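Local coordinates for protein brefeldin A esterase (Bacillus subtilis, PDB 1JKM) that is a serine esterase of the alpha/beta hydrolase family that degrades brefeldin A and is homologous to mammalian hormone-sensitive lipase, at residues B[95-100]-B[169-174]. Residues are numbered along the deposited sequence; the frame is centred on the assembly and turned at random.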
loop_
_atom_site.group_PDB
_atom_site.type_symbol
_atom_site.label_atom_id
_atom_site.label_comp_id
_atom_site.label_asym_id
_atom_site.label_seq_id
_atom_site.Cartn_x
_atom_site.Cartn_y
_atom_site.Cartn_z
ATOM N N ILE B 95 2.663 18.847 35.063
ATOM C CA ILE B 95 2.621 18.474 33.631
ATOM C C ILE B 95 3.994 17.972 33.217
ATOM O O ILE B 95 4.983 18.714 33.251
ATOM C CB ILE B 95 2.139 19.625 32.738
ATOM C CG1 ILE B 95 0.723 20.106 33.077
ATOM C CG2 ILE B 95 2.140 19.148 31.274
ATOM C CD1 ILE B 95 0.335 21.396 32.399
ATOM N N THR B 96 4.112 16.690 32.835
ATOM C CA THR B 96 5.433 16.249 32.358
ATOM C C THR B 96 5.665 16.693 30.919
ATOM O O THR B 96 4.795 16.534 30.081
ATOM C CB THR B 96 5.570 14.716 32.426
ATOM O OG1 THR B 96 5.162 14.329 33.743
ATOM C CG2 THR B 96 6.991 14.277 32.142
ATOM N N LEU B 97 6.840 17.237 30.648
ATOM C CA LEU B 97 7.302 17.468 29.286
ATOM C C LEU B 97 8.423 16.481 28.978
ATOM O O LEU B 97 9.362 16.358 29.770
ATOM C CB LEU B 97 7.806 18.891 29.095
ATOM C CG LEU B 97 6.872 20.052 29.438
ATOM C CD1 LEU B 97 7.579 21.369 29.137
ATOM C CD2 LEU B 97 5.548 19.993 28.703
ATOM N N HIS B 98 8.306 15.812 27.835
ATOM C CA HIS B 98 9.356 14.894 27.389
ATOM C C HIS B 98 10.138 15.495 26.227
ATOM O O HIS B 98 9.513 15.814 25.203
ATOM C CB HIS B 98 8.711 13.598 26.912
ATOM C CG HIS B 98 8.000 12.779 27.937
ATOM N ND1 HIS B 98 6.649 12.876 28.171
ATOM C CD2 HIS B 98 8.461 11.816 28.778
ATOM C CE1 HIS B 98 6.294 12.030 29.116
ATOM N NE2 HIS B 98 7.379 11.370 29.501
ATOM N N VAL B 99 11.398 15.779 26.410
ATOM C CA VAL B 99 12.259 16.524 25.515
ATOM C C VAL B 99 13.242 15.626 24.769
ATOM O O VAL B 99 13.999 14.825 25.314
ATOM C CB VAL B 99 13.081 17.592 26.271
ATOM C CG1 VAL B 99 13.981 18.391 25.335
ATOM C CG2 VAL B 99 12.167 18.542 27.034
ATOM N N PHE B 100 13.254 15.727 23.443
ATOM C CA PHE B 100 14.069 14.941 22.544
ATOM C C PHE B 100 14.957 15.859 21.715
ATOM O O PHE B 100 14.459 16.865 21.175
ATOM C CB PHE B 100 13.134 14.219 21.546
ATOM C CG PHE B 100 12.129 13.300 22.169
ATOM C CD1 PHE B 100 10.939 13.780 22.705
ATOM C CD2 PHE B 100 12.369 11.931 22.196
ATOM C CE1 PHE B 100 10.012 12.939 23.276
ATOM C CE2 PHE B 100 11.436 11.076 22.765
ATOM C CZ PHE B 100 10.270 11.567 23.301
ATOM N N LEU B 169 -1.660 24.809 26.317
ATOM C CA LEU B 169 -1.306 26.220 26.420
ATOM C C LEU B 169 -0.259 26.496 27.485
ATOM O O LEU B 169 0.735 27.163 27.185
ATOM C CB LEU B 169 -2.543 27.083 26.681
ATOM C CG LEU B 169 -2.547 28.600 26.518
ATOM C CD1 LEU B 169 -2.048 29.294 27.772
ATOM C CD2 LEU B 169 -1.733 29.069 25.321
ATOM N N ALA B 170 -0.429 26.038 28.738
ATOM C CA ALA B 170 0.675 26.171 29.707
ATOM C C ALA B 170 2.028 25.752 29.157
ATOM O O ALA B 170 3.060 26.436 29.323
ATOM C CB ALA B 170 0.342 25.382 30.973
ATOM N N ALA B 171 2.109 24.563 28.541
ATOM C CA ALA B 171 3.382 24.069 28.014
ATOM C C ALA B 171 3.945 24.928 26.889
ATOM O O ALA B 171 5.145 25.204 26.868
ATOM C CB ALA B 171 3.138 22.645 27.477
ATOM N N VAL B 172 3.094 25.387 25.964
ATOM C CA VAL B 172 3.577 26.256 24.880
ATOM C C VAL B 172 4.162 27.544 25.445
ATOM O O VAL B 172 5.271 27.915 25.082
ATOM C CB VAL B 172 2.473 26.546 23.836
ATOM C CG1 VAL B 172 2.782 27.726 22.930
ATOM C CG2 VAL B 172 2.244 25.315 22.954
ATOM N N LEU B 173 3.461 28.209 26.362
ATOM C CA LEU B 173 4.007 29.404 27.012
ATOM C C LEU B 173 5.286 29.168 27.784
ATOM O O LEU B 173 6.274 29.902 27.631
ATOM C CB LEU B 173 2.951 29.979 27.966
ATOM C CG LEU B 173 1.638 30.431 27.343
ATOM C CD1 LEU B 173 0.735 31.028 28.417
ATOM C CD2 LEU B 173 1.866 31.426 26.207
ATOM N N TRP B 174 5.381 28.045 28.508
ATOM C CA TRP B 174 6.646 27.690 29.132
ATOM C C TRP B 174 7.807 27.557 28.172
ATOM O O TRP B 174 8.954 27.970 28.387
ATOM C CB TRP B 174 6.459 26.386 29.934
ATOM C CG TRP B 174 7.653 26.071 30.781
ATOM C CD1 TRP B 174 7.872 26.469 32.075
ATOM C CD2 TRP B 174 8.788 25.290 30.396
ATOM N NE1 TRP B 174 9.085 25.975 32.512
ATOM C CE2 TRP B 174 9.663 25.247 31.496
ATOM C CE3 TRP B 174 9.152 24.620 29.223
ATOM C CZ2 TRP B 174 10.877 24.567 31.456
ATOM C CZ3 TRP B 174 10.355 23.945 29.187
ATOM C CH2 TRP B 174 11.208 23.922 30.298
#
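The indole of Trp174 meets Leu97 through the outer bond of its six-membered ring: methyl CD1 of Leu97 lies 3.6 Å from CE3 of Trp174 and 3.8 Å from its CZ3, approaching the ring obliquely. The same indole stacks with the His178 ring and touches Ile87. Thr96 CG2 lies over one face of the His98 ring, 3.8 Å above its plane and toward the rim. Trp174 reaches off its helix toward the strand because its chi1 of -171° sets the indole opposite its own N. The other branch of Leu97 serves a second neighbour, CD2 lying 3.8 Å from CB of Ala171. Forked between methyl and indole, Leu97 buries more surface here than any other residue of the two segments. Its chi1 of -56° places CG anti to the carbonyl carbon, and an extended chi2 carries CD1 toward the indole. Two residues earlier on the strand, Ile95 adds a looser apolar touch, its CD1 4.2 Å from CB of Ala170. Methyls Ala170 CB and Ala171 CB present the helix surface at the usual helix-on-sheet spacing, the short axes approaching to 10.2 Å and crossing at -53°; the nearest CA pair, Leu97 CA and Ala171 CA, is 7.8 Å apart. This is a helix packed on the central sheet of an alpha/beta hydrolase. Ile95 and Leu97 face helix 163-177, whereas Phe100 packs on helix 128-139 across the sheet. Strand 94-102 runs antiparallel between 80-88 and 143-147, joined by backbone hydrogen bonds, Leu97 with Glu85 and His98 with Met146; Leu97 also touches Val145, and Ala171 touches Val147.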